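Local coordinates for protein 2-c-methyl-d-erythritol 2,4-cyclodiphosphate synthase (Plasmodium falciparum, PDB 4C81) that probably catalyses, as a zinc-dependent homotrimeric lyase, cyclisation of a CDP-methylerythritol phosphate to 2-C-methyl-D-erythritol 2,4-cyclodiphosphate in isoprenoid precursor synthesis, at residues G62-H67 against I121-Q126; S68-I73 against L80-L85; L74-S79 against I177-K182; L107-Y110 against D115-N118. The protein carries 1 engineered substitution. All blocks are in the same frame, centred on the assembly; numbering follows the deposited sequence.

Contact 1 of 4, residues G62-H67 against I121-Q126; sequences GDIIYH and INVIAQ. With ZN (zinc ion), chain B; CDP (cytidine-5'-diphosphate), chain D.
I65 lies over I121 and V123 where the first turn of helix 64-77 packs on strand 114-124, a helix-on-sheet layer of the IspF (YgbB) fold. The I65 side chain divides at CB. One branch, CG2, turns to I121, whose CD1 is 4.3 Å from it. The other, CG1, stands beside the backbone N and anti to the carbonyl carbon (chi1 -67°), which brings it to 3.9 Å from V123 CG2. From there the chain runs on extended, and the terminal I65 CD1 reaches the same V123 CG2, also at 3.9 Å. The two side chains cross nearly at right angles. The second methyl of V123 is used as well: its CG1 sits 4.1 Å from I64 CD1. This seam is wholly apolar and buried, with no hydrogen bond bridging the segments.

Polar contacts lie around it. D63 is the N-cap of the helix, its OD1 receiving Y66 N in a nearly straight bond (177°) from well above the carboxylate plane. One turn on, H67 ND1 binds zinc at 2.1 Å, in a site completed by D15, H17 and a water. Past the far end of the strand lies a nucleotide pocket shared with the second subunit, where A125 O accepts the cytosine N4 of CDP at 2.9 Å.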
loop_
_atom_site.group_PDB
_atom_site.type_symbol
_atom_site.label_atom_id
_atom_site.label_comp_id
_atom_site.label_asym_id
_atom_site.label_seq_id
_atom_site.Cartn_x
_atom_site.Cartn_y
_atom_site.Cartn_z
ATOM N N GLY A 62 -13.900 -15.160 5.220
ATOM C CA GLY A 62 -12.791 -14.462 5.866
ATOM C C GLY A 62 -11.486 -14.477 5.087
ATOM O O GLY A 62 -10.434 -14.146 5.638
ATOM N N ASP A 63 -11.552 -14.834 3.805
ATOM C CA ASP A 63 -10.351 -15.005 2.987
ATOM C C ASP A 63 -9.809 -13.654 2.513
ATOM O O ASP A 63 -10.106 -13.200 1.405
ATOM C CB ASP A 63 -10.639 -15.933 1.796
ATOM C CG ASP A 63 -9.373 -16.439 1.121
ATOM O OD1 ASP A 63 -8.362 -15.703 1.078
ATOM O OD2 ASP A 63 -9.382 -17.583 0.619
ATOM N N ILE A 64 -9.005 -13.024 3.365
ATOM C CA ILE A 64 -8.450 -11.698 3.073
ATOM C C ILE A 64 -7.654 -11.654 1.765
ATOM O O ILE A 64 -7.613 -10.617 1.101
ATOM C CB ILE A 64 -7.573 -11.144 4.243
ATOM C CG1 ILE A 64 -6.472 -12.138 4.635
ATOM C CG2 ILE A 64 -8.448 -10.781 5.448
ATOM C CD1 ILE A 64 -5.477 -11.594 5.648
ATOM N N ILE A 65 -7.023 -12.766 1.396
ATOM C CA ILE A 65 -6.225 -12.813 0.170
ATOM C C ILE A 65 -7.124 -12.746 -1.066
ATOM O O ILE A 65 -6.954 -11.874 -1.927
ATOM C CB ILE A 65 -5.314 -14.062 0.126
ATOM C CG1 ILE A 65 -4.242 -13.976 1.218
ATOM C CG2 ILE A 65 -4.658 -14.207 -1.231
ATOM C CD1 ILE A 65 -3.298 -15.165 1.244
ATOM N N TYR A 66 -8.086 -13.660 -1.159
ATOM C CA TYR A 66 -9.011 -13.649 -2.294
ATOM C C TYR A 66 -9.800 -12.346 -2.392
ATOM O O TYR A 66 -9.968 -11.806 -3.490
ATOM C CB TYR A 66 -9.979 -14.842 -2.239
ATOM C CG TYR A 66 -9.432 -16.176 -2.741
ATOM C CD1 TYR A 66 -8.177 -16.282 -3.348
ATOM C CD2 TYR A 66 -10.204 -17.330 -2.644
ATOM C CE1 TYR A 66 -7.701 -17.500 -3.813
ATOM C CE2 TYR A 66 -9.735 -18.552 -3.112
ATOM C CZ TYR A 66 -8.486 -18.629 -3.691
ATOM O OH TYR A 66 -8.022 -19.836 -4.154
ATOM N N HIS A 67 -10.274 -11.840 -1.255
ATOM C CA HIS A 67 -11.067 -10.613 -1.242
ATOM C C HIS A 67 -10.228 -9.408 -1.675
ATOM O O HIS A 67 -10.674 -8.603 -2.498
ATOM C CB HIS A 67 -11.695 -10.360 0.131
ATOM C CG HIS A 67 -12.583 -11.468 0.608
ATOM N ND1 HIS A 67 -13.091 -11.517 1.888
ATOM C CD2 HIS A 67 -13.032 -12.582 -0.019
ATOM C CE1 HIS A 67 -13.821 -12.609 2.028
ATOM N NE2 HIS A 67 -13.803 -13.271 0.885
ATOM N N ILE A 121 1.287 -9.723 -3.081
ATOM C CA ILE A 121 0.346 -9.798 -1.980
ATOM C C ILE A 121 1.120 -9.806 -0.666
ATOM O O ILE A 121 2.049 -10.597 -0.491
ATOM C CB ILE A 121 -0.521 -11.071 -2.086
ATOM C CG1 ILE A 121 -1.289 -11.090 -3.416
ATOM C CG2 ILE A 121 -1.488 -11.143 -0.926
ATOM C CD1 ILE A 121 -1.761 -12.460 -3.829
ATOM N N ASN A 122 0.739 -8.900 0.233
ATOM C CA ASN A 122 1.340 -8.766 1.556
ATOM C C ASN A 122 0.314 -9.065 2.633
ATOM O O ASN A 122 -0.635 -8.305 2.818
ATOM C CB ASN A 122 1.851 -7.343 1.752
ATOM C CG ASN A 122 3.094 -7.061 0.952
ATOM O OD1 ASN A 122 4.062 -7.809 1.022
ATOM N ND2 ASN A 122 3.080 -5.971 0.194
ATOM N N VAL A 123 0.507 -10.175 3.339
ATOM C CA VAL A 123 -0.334 -10.528 4.476
ATOM C C VAL A 123 0.358 -10.075 5.754
ATOM O O VAL A 123 1.536 -10.349 5.948
ATOM C CB VAL A 123 -0.593 -12.046 4.534
ATOM C CG1 VAL A 123 -1.418 -12.417 5.770
ATOM C CG2 VAL A 123 -1.293 -12.514 3.260
ATOM N N ILE A 124 -0.374 -9.364 6.606
ATOM C CA ILE A 124 0.139 -8.934 7.902
ATOM C C ILE A 124 -0.634 -9.711 8.951
ATOM O O ILE A 124 -1.844 -9.531 9.111
ATOM C CB ILE A 124 0.003 -7.418 8.128
ATOM C CG1 ILE A 124 0.574 -6.655 6.927
ATOM C CG2 ILE A 124 0.732 -7.021 9.413
ATOM C CD1 ILE A 124 0.471 -5.146 7.043
ATOM N N ALA A 125 0.079 -10.595 9.640
ATOM C CA ALA A 125 -0.532 -11.564 10.538
ATOM C C ALA A 125 0.540 -12.231 11.398
ATOM O O ALA A 125 1.626 -12.539 10.912
ATOM C CB ALA A 125 -1.292 -12.611 9.727
ATOM N N GLN A 126 0.240 -12.434 12.679
ATOM C CA GLN A 126 1.127 -13.205 13.552
ATOM C C GLN A 126 1.111 -14.664 13.108
ATOM O O GLN A 126 2.161 -15.285 12.945
ATOM C CB GLN A 126 0.694 -13.094 15.018
ATOM C CG GLN A 126 0.793 -11.697 15.618
ATOM C CD GLN A 126 2.216 -11.159 15.668
ATOM O OE1 GLN A 126 2.466 -9.999 15.328
ATOM N NE2 GLN A 126 3.156 -11.999 16.094
HETATM ZN ZN ZN B . -12.991 -9.991 3.268
HETATM O O3B CDP D . 11.255 -9.722 12.352
HETATM P PB CDP D . 11.239 -9.979 10.751
HETATM O O1B CDP D . 11.537 -8.548 10.111
HETATM O O2B CDP D . 12.252 -10.976 10.319
HETATM O O3A CDP D . 9.728 -10.327 10.302
HETATM P PA CDP D . 8.758 -11.353 11.085
HETATM O O1A CDP D . 9.311 -11.738 12.402
HETATM O O2A CDP D . 7.394 -10.792 11.011
HETATM O "O5'" CDP D . 8.789 -12.647 10.132
HETATM C "C5'" CDP D . 9.993 -13.102 9.502
HETATM C "C4'" CDP D . 9.660 -14.047 8.345
HETATM O "O4'" CDP D . 8.703 -15.018 8.841
HETATM C "C3'" CDP D . 8.925 -13.316 7.225
HETATM O "O3'" CDP D . 9.856 -12.731 6.308
HETATM C "C2'" CDP D . 8.164 -14.462 6.569
HETATM O "O2'" CDP D . 9.023 -15.185 5.682
HETATM C "C1'" CDP D . 7.792 -15.367 7.755
HETATM N N1 CDP D . 6.357 -15.138 8.107
HETATM C C2 CDP D . 5.356 -15.658 7.266
HETATM O O2 CDP D . 5.655 -16.290 6.254
HETATM N N3 CDP D . 4.014 -15.451 7.587
HETATM C C4 CDP D . 3.640 -14.734 8.720
HETATM N N4 CDP D . 2.346 -14.566 8.980
HETATM C C5 CDP D . 4.621 -14.220 9.562
HETATM C C6 CDP D . 5.969 -14.417 9.260
HETATM O O HOH W 1 -14.075 -8.714 2.554
#

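Contact 2 of 4, residues S68-I73 against L80-L85; sequences SIVDSI and LDIGTL. With CDP (cytidine-5'-diphosphate), chain C.
D81 OD1 is gripped by both ribose hydroxyls of CDP, O2' at 2.7 Å and O3' at 2.8 Å, beside the place where D81 meets D71. This is the ribose-binding corner of the pocket, built as an N-cap: D81 precedes the short helix 82-85, and the same OD1 takes T84 N at 3.1 Å from above the carboxylate plane. The other oxygen, OD2, accepts T84 OG1 and forms a salt bridge with R134 of the third subunit. These bonds describe one of two modelled conformers of D81, in which CG stands between the backbone N and the carbonyl carbon (chi1 62°).

Helix 64-77 is joined to this corner by one bond. D71 offers the syn lone pair of OD1 to I82 N, in a long (3.3 Å) but nearly straight approach (174°). V70 also lies against I82, although their modelled approach is too close to be trusted in detail. The D71 and D81 carboxylates are turned almost perpendicular, and K155 of the third subunit packs against both. Between them the approach is through carbon, with D81 CB 3.6 Å from D71 OD1.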
loop_
_atom_site.group_PDB
_atom_site.type_symbol
_atom_site.label_atom_id
_atom_site.label_comp_id
_atom_site.label_asym_id
_atom_site.label_seq_id
_atom_site.Cartn_x
_atom_site.Cartn_y
_atom_site.Cartn_z
ATOM N N SER A 68 -9.015 -9.286 -1.139
ATOM C CA SER A 68 -8.147 -8.163 -1.507
ATOM C C SER A 68 -7.714 -8.239 -2.975
ATOM O O SER A 68 -7.611 -7.212 -3.639
ATOM C CB SER A 68 -6.923 -8.079 -0.592
ATOM O OG SER A 68 -6.042 -9.157 -0.806
ATOM N N ILE A 69 -7.472 -9.448 -3.479
ATOM C CA ILE A 69 -7.163 -9.629 -4.903
ATOM C C ILE A 69 -8.322 -9.136 -5.781
ATOM O O ILE A 69 -8.103 -8.391 -6.738
ATOM C CB ILE A 69 -6.826 -11.102 -5.238
ATOM C CG1 ILE A 69 -5.450 -11.474 -4.683
ATOM C CG2 ILE A 69 -6.835 -11.330 -6.752
ATOM C CD1 ILE A 69 -5.185 -12.964 -4.650
ATOM N N VAL A 70 -9.548 -9.534 -5.444
ATOM C CA VAL A 70 -10.732 -9.089 -6.190
ATOM C C VAL A 70 -10.828 -7.564 -6.202
ATOM O O VAL A 70 -10.960 -6.961 -7.266
ATOM C CB VAL A 70 -12.034 -9.691 -5.628
ATOM C CG1 VAL A 70 -13.252 -9.039 -6.268
ATOM C CG2 VAL A 70 -12.055 -11.181 -5.872
ATOM N N ASP A 71 -10.718 -6.937 -5.036
ATOM C CA ASP A 71 -10.832 -5.479 -4.968
ATOM C C ASP A 71 -9.657 -4.753 -5.626
ATOM O O ASP A 71 -9.808 -3.613 -6.064
ATOM C CB ASP A 71 -11.060 -5.009 -3.528
ATOM C CG ASP A 71 -12.507 -5.191 -3.079
ATOM O OD1 ASP A 71 -13.410 -5.313 -3.941
ATOM O OD2 ASP A 71 -12.745 -5.200 -1.858
ATOM N N SER A 72 -8.499 -5.409 -5.722
ATOM C CA SER A 72 -7.369 -4.830 -6.454
ATOM C C SER A 72 -7.686 -4.771 -7.951
ATOM O O SER A 72 -7.405 -3.774 -8.613
ATOM C CB SER A 72 -6.059 -5.591 -6.195
ATOM O OG SER A 72 -5.936 -6.765 -6.984
ATOM N N ILE A 73 -8.283 -5.841 -8.464
ATOM C CA ILE A 73 -8.711 -5.904 -9.865
ATOM C C ILE A 73 -9.822 -4.888 -10.165
ATOM O O ILE A 73 -9.732 -4.140 -11.143
ATOM C CB ILE A 73 -9.184 -7.333 -10.232
ATOM C CG1 ILE A 73 -7.998 -8.299 -10.216
ATOM C CG2 ILE A 73 -9.859 -7.353 -11.607
ATOM C CD1 ILE A 73 -8.391 -9.754 -10.256
ATOM N N LEU A 80 -17.012 -0.683 -9.412
ATOM C CA LEU A 80 -17.475 -0.635 -8.032
ATOM C C LEU A 80 -16.931 -1.874 -7.318
ATOM O O LEU A 80 -16.790 -2.934 -7.930
ATOM C CB LEU A 80 -19.004 -0.599 -7.966
ATOM C CG LEU A 80 -19.708 0.530 -8.724
ATOM C CD1 LEU A 80 -21.215 0.432 -8.546
ATOM C CD2 LEU A 80 -19.205 1.892 -8.275
ATOM N N ASP A 81 -16.618 -1.732 -6.033
ATOM C CA ASP A 81 -16.058 -2.836 -5.246
ATOM C C ASP A 81 -17.100 -3.934 -4.999
ATOM O O ASP A 81 -18.286 -3.743 -5.269
ATOM C CB ASP A 81 -15.496 -2.320 -3.915
ATOM C CG ASP A 81 -16.561 -1.697 -3.030
ATOM O OD1 ASP A 81 -17.195 -2.436 -2.249
ATOM O OD2 ASP A 81 -16.753 -0.466 -3.112
ATOM N N ILE A 82 -16.647 -5.074 -4.483
ATOM C CA ILE A 82 -17.525 -6.231 -4.238
ATOM C C ILE A 82 -18.690 -5.906 -3.302
ATOM O O ILE A 82 -19.824 -6.320 -3.556
ATOM C CB ILE A 82 -16.738 -7.442 -3.684
ATOM C CG1 ILE A 82 -15.888 -8.073 -4.789
ATOM C CG2 ILE A 82 -17.684 -8.491 -3.100
ATOM C CD1 ILE A 82 -16.693 -8.649 -5.952
ATOM N N GLY A 83 -18.415 -5.152 -2.241
ATOM C CA GLY A 83 -19.462 -4.717 -1.317
ATOM C C GLY A 83 -20.557 -3.899 -1.982
ATOM O O GLY A 83 -21.725 -4.001 -1.609
ATOM N N THR A 84 -20.180 -3.089 -2.972
ATOM C CA THR A 84 -21.131 -2.247 -3.700
ATOM C C THR A 84 -21.846 -3.038 -4.789
ATOM O O THR A 84 -23.057 -2.904 -4.961
ATOM C CB THR A 84 -20.433 -1.038 -4.357
ATOM O OG1 THR A 84 -19.690 -0.309 -3.373
ATOM C CG2 THR A 84 -21.454 -0.108 -5.002
ATOM N N LEU A 85 -21.088 -3.842 -5.532
ATOM C CA LEU A 85 -21.650 -4.660 -6.612
ATOM C C LEU A 85 -22.616 -5.721 -6.091
ATOM O O LEU A 85 -23.675 -5.941 -6.680
ATOM C CB LEU A 85 -20.538 -5.347 -7.416
ATOM C CG LEU A 85 -19.727 -4.479 -8.380
ATOM C CD1 LEU A 85 -18.545 -5.265 -8.930
ATOM C CD2 LEU A 85 -20.601 -3.963 -9.514
HETATM O O3B CDP C . -16.917 -7.057 6.146
HETATM P PB CDP C . -16.632 -6.601 4.616
HETATM O O1B CDP C . -15.348 -7.442 4.179
HETATM O O2B CDP C . -17.778 -6.872 3.712
HETATM O O3A CDP C . -16.137 -5.065 4.623
HETATM P PA CDP C . -16.832 -3.887 5.480
HETATM O O1A CDP C . -17.806 -4.420 6.459
HETATM O O2A CDP C . -15.747 -3.002 5.950
HETATM O "O5'" CDP C . -17.647 -3.078 4.354
HETATM C "C5'" CDP C . -18.355 -3.743 3.301
HETATM C "C4'" CDP C . -18.654 -2.763 2.165
HETATM O "O4'" CDP C . -19.218 -1.568 2.761
HETATM C "C3'" CDP C . -17.370 -2.289 1.489
HETATM O "O3'" CDP C . -16.990 -3.187 0.440
HETATM C "C2'" CDP C . -17.811 -0.945 0.920
HETATM O "O2'" CDP C . -18.518 -1.135 -0.310
HETATM C "C1'" CDP C . -18.786 -0.412 1.982
HETATM N N1 CDP C . -18.085 0.615 2.811
HETATM C C2 CDP C . -17.833 1.884 2.259
HETATM O O2 CDP C . -18.183 2.148 1.109
HETATM N N3 CDP C . -17.180 2.850 3.025
HETATM C C4 CDP C . -16.763 2.585 4.327
HETATM N N4 CDP C . -16.145 3.541 5.014
HETATM C C5 CDP C . -17.010 1.336 4.886
HETATM C C6 CDP C . -17.663 0.356 4.137
#

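Contact 3 of 4, residues L74-S79 against I177-K182; sequences LGALGS and ILLIPK
L179 pushes its CD1 methyl between A76 and L77, and this one carbon carries the tight part of the contact. It stands 3.5 Å from A76 CB and equally close to L77 CG, with L77 CD2 slightly farther at 3.7 Å. L179 CG lies beside its own backbone N and anti to the carbonyl carbon (chi1 -55°), and from there the extended chain carries CD1 up to the last turn of helix 64-77. L77 meets it at about a right angle, its branch point and both methyls facing that carbon from one side. The small A76 side chain lets the strand come near, the CA atoms of A76 and L179 being 7.2 Å apart.

Packing slackens two residues earlier on the strand, where I177 CG2 only grazes A76 CB at 4.4 Å. Toward solvent the contact gives way to the partly exposed G78, where a Schellman motif ends the helix: its positive phi (77°) lets the chain turn, and S79 N bonds back to L74 O at 3.0 Å. No polar bond joins the two segments.

Around this join, L179 also touches Y114 and I116 of strand 114-124, while L77 meets L108 of helix 97-111. On the other face of strand 170-181, L178 packs against its counterpart in the third subunit and I10 of the second, so the strand lies between the helical layer and the trimer core.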
loop_
_atom_site.group_PDB
_atom_site.type_symbol
_atom_site.label_atom_id
_atom_site.label_comp_id
_atom_site.label_asym_id
_atom_site.label_seq_id
_atom_site.Cartn_x
_atom_site.Cartn_y
_atom_site.Cartn_z
ATOM N N LEU A 74 -10.862 -4.864 -9.333
ATOM C CA LEU A 74 -11.952 -3.902 -9.488
ATOM C C LEU A 74 -11.411 -2.481 -9.395
ATOM O O LEU A 74 -11.756 -1.618 -10.203
ATOM C CB LEU A 74 -13.028 -4.123 -8.421
ATOM C CG LEU A 74 -13.821 -5.423 -8.557
ATOM C CD1 LEU A 74 -14.812 -5.576 -7.415
ATOM C CD2 LEU A 74 -14.529 -5.457 -9.898
ATOM N N GLY A 75 -10.550 -2.248 -8.408
ATOM C CA GLY A 75 -9.941 -0.939 -8.218
ATOM C C GLY A 75 -9.150 -0.486 -9.433
ATOM O O GLY A 75 -9.259 0.662 -9.872
ATOM N N ALA A 76 -8.357 -1.395 -9.988
ATOM C CA ALA A 76 -7.554 -1.107 -11.173
ATOM C C ALA A 76 -8.409 -0.667 -12.364
ATOM O O ALA A 76 -8.012 0.228 -13.112
ATOM C CB ALA A 76 -6.723 -2.322 -11.552
ATOM N N LEU A 77 -9.573 -1.291 -12.519
ATOM C CA LEU A 77 -10.454 -1.038 -13.660
ATOM C C LEU A 77 -11.476 0.076 -13.412
ATOM O O LEU A 77 -12.214 0.457 -14.323
ATOM C CB LEU A 77 -11.177 -2.331 -14.052
ATOM C CG LEU A 77 -10.264 -3.420 -14.614
ATOM C CD1 LEU A 77 -10.955 -4.781 -14.604
ATOM C CD2 LEU A 77 -9.791 -3.061 -16.018
ATOM N N GLY A 78 -11.518 0.602 -12.190
ATOM C CA GLY A 78 -12.481 1.642 -11.844
ATOM C C GLY A 78 -13.891 1.133 -11.614
ATOM O O GLY A 78 -14.844 1.914 -11.639
ATOM N N SER A 79 -14.035 -0.176 -11.416
ATOM C CA SER A 79 -15.340 -0.771 -11.162
ATOM C C SER A 79 -15.726 -0.535 -9.710
ATOM O O SER A 79 -14.876 -0.221 -8.878
ATOM C CB SER A 79 -15.321 -2.274 -11.454
ATOM O OG SER A 79 -15.054 -2.533 -12.821
ATOM N N ILE A 177 -1.578 -4.991 -7.885
ATOM C CA ILE A 177 -1.673 -5.615 -9.202
ATOM C C ILE A 177 -1.461 -4.611 -10.329
ATOM O O ILE A 177 -1.735 -3.418 -10.174
ATOM C CB ILE A 177 -3.045 -6.309 -9.350
ATOM C CG1 ILE A 177 -3.013 -7.349 -10.470
ATOM C CG2 ILE A 177 -4.170 -5.289 -9.539
ATOM C CD1 ILE A 177 -4.200 -8.269 -10.445
ATOM N N LEU A 178 -0.940 -5.104 -11.452
ATOM C CA LEU A 178 -0.906 -4.345 -12.695
ATOM C C LEU A 178 -1.755 -5.086 -13.712
ATOM O O LEU A 178 -1.660 -6.310 -13.832
ATOM C CB LEU A 178 0.516 -4.231 -13.235
ATOM C CG LEU A 178 1.462 -3.302 -12.484
ATOM C CD1 LEU A 178 2.859 -3.436 -13.071
ATOM C CD2 LEU A 178 0.997 -1.848 -12.518
ATOM N N LEU A 179 -2.597 -4.344 -14.421
ATOM C CA LEU A 179 -3.309 -4.869 -15.573
ATOM C C LEU A 179 -2.721 -4.267 -16.844
ATOM O O LEU A 179 -2.560 -3.051 -16.950
ATOM C CB LEU A 179 -4.795 -4.545 -15.484
ATOM C CG LEU A 179 -5.509 -5.010 -14.211
ATOM C CD1 LEU A 179 -6.964 -4.608 -14.257
ATOM C CD2 LEU A 179 -5.376 -6.517 -13.989
ATOM N N ILE A 180 -2.411 -5.136 -17.805
ATOM C CA ILE A 180 -1.767 -4.743 -19.057
ATOM C C ILE A 180 -2.756 -4.886 -20.212
ATOM O O ILE A 180 -3.370 -5.942 -20.364
ATOM C CB ILE A 180 -0.546 -5.648 -19.355
ATOM C CG1 ILE A 180 0.360 -5.781 -18.123
ATOM C CG2 ILE A 180 0.244 -5.107 -20.538
ATOM C CD1 ILE A 180 0.874 -4.457 -17.579
ATOM N N PRO A 181 -2.915 -3.831 -21.034
ATOM C CA PRO A 181 -3.845 -3.965 -22.158
ATOM C C PRO A 181 -3.416 -5.055 -23.137
ATOM O O PRO A 181 -2.220 -5.252 -23.361
ATOM C CB PRO A 181 -3.797 -2.585 -22.830
ATOM C CG PRO A 181 -2.529 -1.976 -22.395
ATOM C CD PRO A 181 -2.242 -2.520 -21.028
ATOM N N LYS A 182 -4.393 -5.772 -23.688
ATOM C CA LYS A 182 -4.130 -6.756 -24.736
ATOM C C LYS A 182 -3.717 -6.036 -26.016
ATOM O O LYS A 182 -4.203 -4.937 -26.299
ATOM C CB LYS A 182 -5.366 -7.625 -24.990
ATOM C CG LYS A 182 -5.619 -8.655 -23.907
ATOM C CD LYS A 182 -6.892 -9.436 -24.164
ATOM C CE LYS A 182 -6.984 -10.654 -23.263
ATOM N NZ LYS A 182 -8.188 -11.473 -23.564
#

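Contact 4 of 4, residues L107-Y110 against D115-N118; sequences LLIY and DIGN
A tight helix-to-strand connection, in which helix 97-111 passes through a two-residue link into strand 114-124, is closed by I109 folding back on I116. The meeting of the two side chains is carbon on carbon. I109 CD1 reaches I116 CG1 at 3.6 Å and the neighbouring I116 CD1 at 3.8 Å, so a single methyl covers the outer half of its partner. Both isoleucines carry CG1 beside the backbone N and anti to the carbonyl carbon, and both continue extended; the two chains nevertheless cross at about a right angle. The torsion that places the I109 tip over I116 (chi1 -71°) sends its CG2 the other way, toward the start of the strand, where it lies 4.1 Å from D115 N. This second touch is a loose one, methyl against backbone.

D115 marks the partly exposed border. Its CB points off from the helix, and the nearest part of its side chain is still 5.7 Å from the residues of 107-110. With no hydrogen bond between the segments, the fit depends on the isoleucine pair, both members of which are buried.

Both isoleucines also touch L179 of strand 170-181. I109 reaches I73 of helix 64-77 besides, and I116 reaches I177, so the connection is stitched into the layer where helices 64-77 and 97-111 lie over the sheet.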
loop_
_atom_site.group_PDB
_atom_site.type_symbol
_atom_site.label_atom_id
_atom_site.label_comp_id
_atom_site.label_asym_id
_atom_site.label_seq_id
_atom_site.Cartn_x
_atom_site.Cartn_y
_atom_site.Cartn_z
ATOM N N LEU A 107 -13.322 -12.631 -15.387
ATOM C CA LEU A 107 -14.105 -12.366 -16.600
ATOM C C LEU A 107 -14.226 -10.871 -16.904
ATOM O O LEU A 107 -14.335 -10.487 -18.066
ATOM C CB LEU A 107 -15.489 -13.014 -16.504
ATOM C CG LEU A 107 -15.460 -14.544 -16.489
ATOM C CD1 LEU A 107 -16.800 -15.123 -16.049
ATOM C CD2 LEU A 107 -15.056 -15.085 -17.856
ATOM N N LEU A 108 -14.203 -10.038 -15.864
ATOM C CA LEU A 108 -14.207 -8.583 -16.026
ATOM C C LEU A 108 -12.930 -8.102 -16.718
ATOM O O LEU A 108 -12.984 -7.264 -17.616
ATOM C CB LEU A 108 -14.354 -7.892 -14.665
ATOM C CG LEU A 108 -14.237 -6.364 -14.628
ATOM C CD1 LEU A 108 -15.410 -5.708 -15.333
ATOM C CD2 LEU A 108 -14.141 -5.882 -13.190
ATOM N N ILE A 109 -11.786 -8.628 -16.283
ATOM C CA ILE A 109 -10.494 -8.316 -16.894
ATOM C C ILE A 109 -10.521 -8.680 -18.376
ATOM O O ILE A 109 -10.073 -7.906 -19.222
ATOM C CB ILE A 109 -9.337 -9.083 -16.202
ATOM C CG1 ILE A 109 -9.076 -8.518 -14.803
ATOM C CG2 ILE A 109 -8.059 -8.990 -17.019
ATOM C CD1 ILE A 109 -8.135 -9.373 -13.965
ATOM N N TYR A 110 -11.069 -9.857 -18.673
ATOM C CA TYR A 110 -11.147 -10.353 -20.041
ATOM C C TYR A 110 -12.050 -9.487 -20.915
ATOM O O TYR A 110 -11.660 -9.106 -22.018
ATOM C CB TYR A 110 -11.639 -11.801 -20.065
ATOM C CG TYR A 110 -11.578 -12.420 -21.442
ATOM C CD1 TYR A 110 -10.432 -13.080 -21.878
ATOM C CD2 TYR A 110 -12.659 -12.332 -22.314
ATOM C CE1 TYR A 110 -10.367 -13.646 -23.148
ATOM C CE2 TYR A 110 -12.602 -12.891 -23.585
ATOM C CZ TYR A 110 -11.455 -13.547 -23.995
ATOM O OH TYR A 110 -11.393 -14.103 -25.251
ATOM N N ASP A 115 -4.997 -8.102 -19.643
ATOM C CA ASP A 115 -4.363 -9.269 -19.036
ATOM C C ASP A 115 -3.804 -8.809 -17.701
ATOM O O ASP A 115 -3.503 -7.632 -17.537
ATOM C CB ASP A 115 -3.199 -9.776 -19.890
ATOM C CG ASP A 115 -3.649 -10.389 -21.199
ATOM O OD1 ASP A 115 -4.594 -11.202 -21.186
ATOM O OD2 ASP A 115 -3.036 -10.069 -22.239
ATOM N N ILE A 116 -3.663 -9.732 -16.758
ATOM C CA ILE A 116 -2.921 -9.453 -15.529
ATOM C C ILE A 116 -1.435 -9.461 -15.859
ATOM O O ILE A 116 -0.960 -10.346 -16.573
ATOM C CB ILE A 116 -3.217 -10.492 -14.424
ATOM C CG1 ILE A 116 -4.666 -10.357 -13.951
ATOM C CG2 ILE A 116 -2.263 -10.311 -13.231
ATOM C CD1 ILE A 116 -5.107 -11.434 -12.975
ATOM N N GLY A 117 -0.710 -8.462 -15.358
ATOM C CA GLY A 117 0.744 -8.456 -15.438
ATOM C C GLY A 117 1.260 -9.347 -14.331
ATOM O O GLY A 117 1.498 -10.536 -14.532
ATOM N N ASN A 118 1.425 -8.769 -13.146
ATOM C CA ASN A 118 1.712 -9.551 -11.949
ATOM C C ASN A 118 0.916 -9.031 -10.762
ATOM O O ASN A 118 0.349 -7.941 -10.815
ATOM C CB ASN A 118 3.206 -9.542 -11.628
ATOM C CG ASN A 118 3.665 -8.226 -11.045
ATOM O OD1 ASN A 118 3.471 -7.171 -11.646
ATOM N ND2 ASN A 118 4.260 -8.278 -9.860
#

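Helix 64-77 runs through contacts 1, 2 and 3, and what it meets changes along its length. Contact 1 lies nearest the chain centre, about 6 Å from it, and contacts 3 and 4 lie about 15 Å out, yet all four are buried. Contacts 1, 3 and 4 are apolar joints of helix on sheet, reaching the adjacent strands 114-124 and 170-181; contact 2 joins helix to helix and alone has a hydrogen bond between its segments. Chemistry turns polar at the metal and nucleotide sites beside contacts 1 and 2. Contacts 3 and 4, centres about 7 Å apart, are joined by probable backbone hydrogen bonds between their strands.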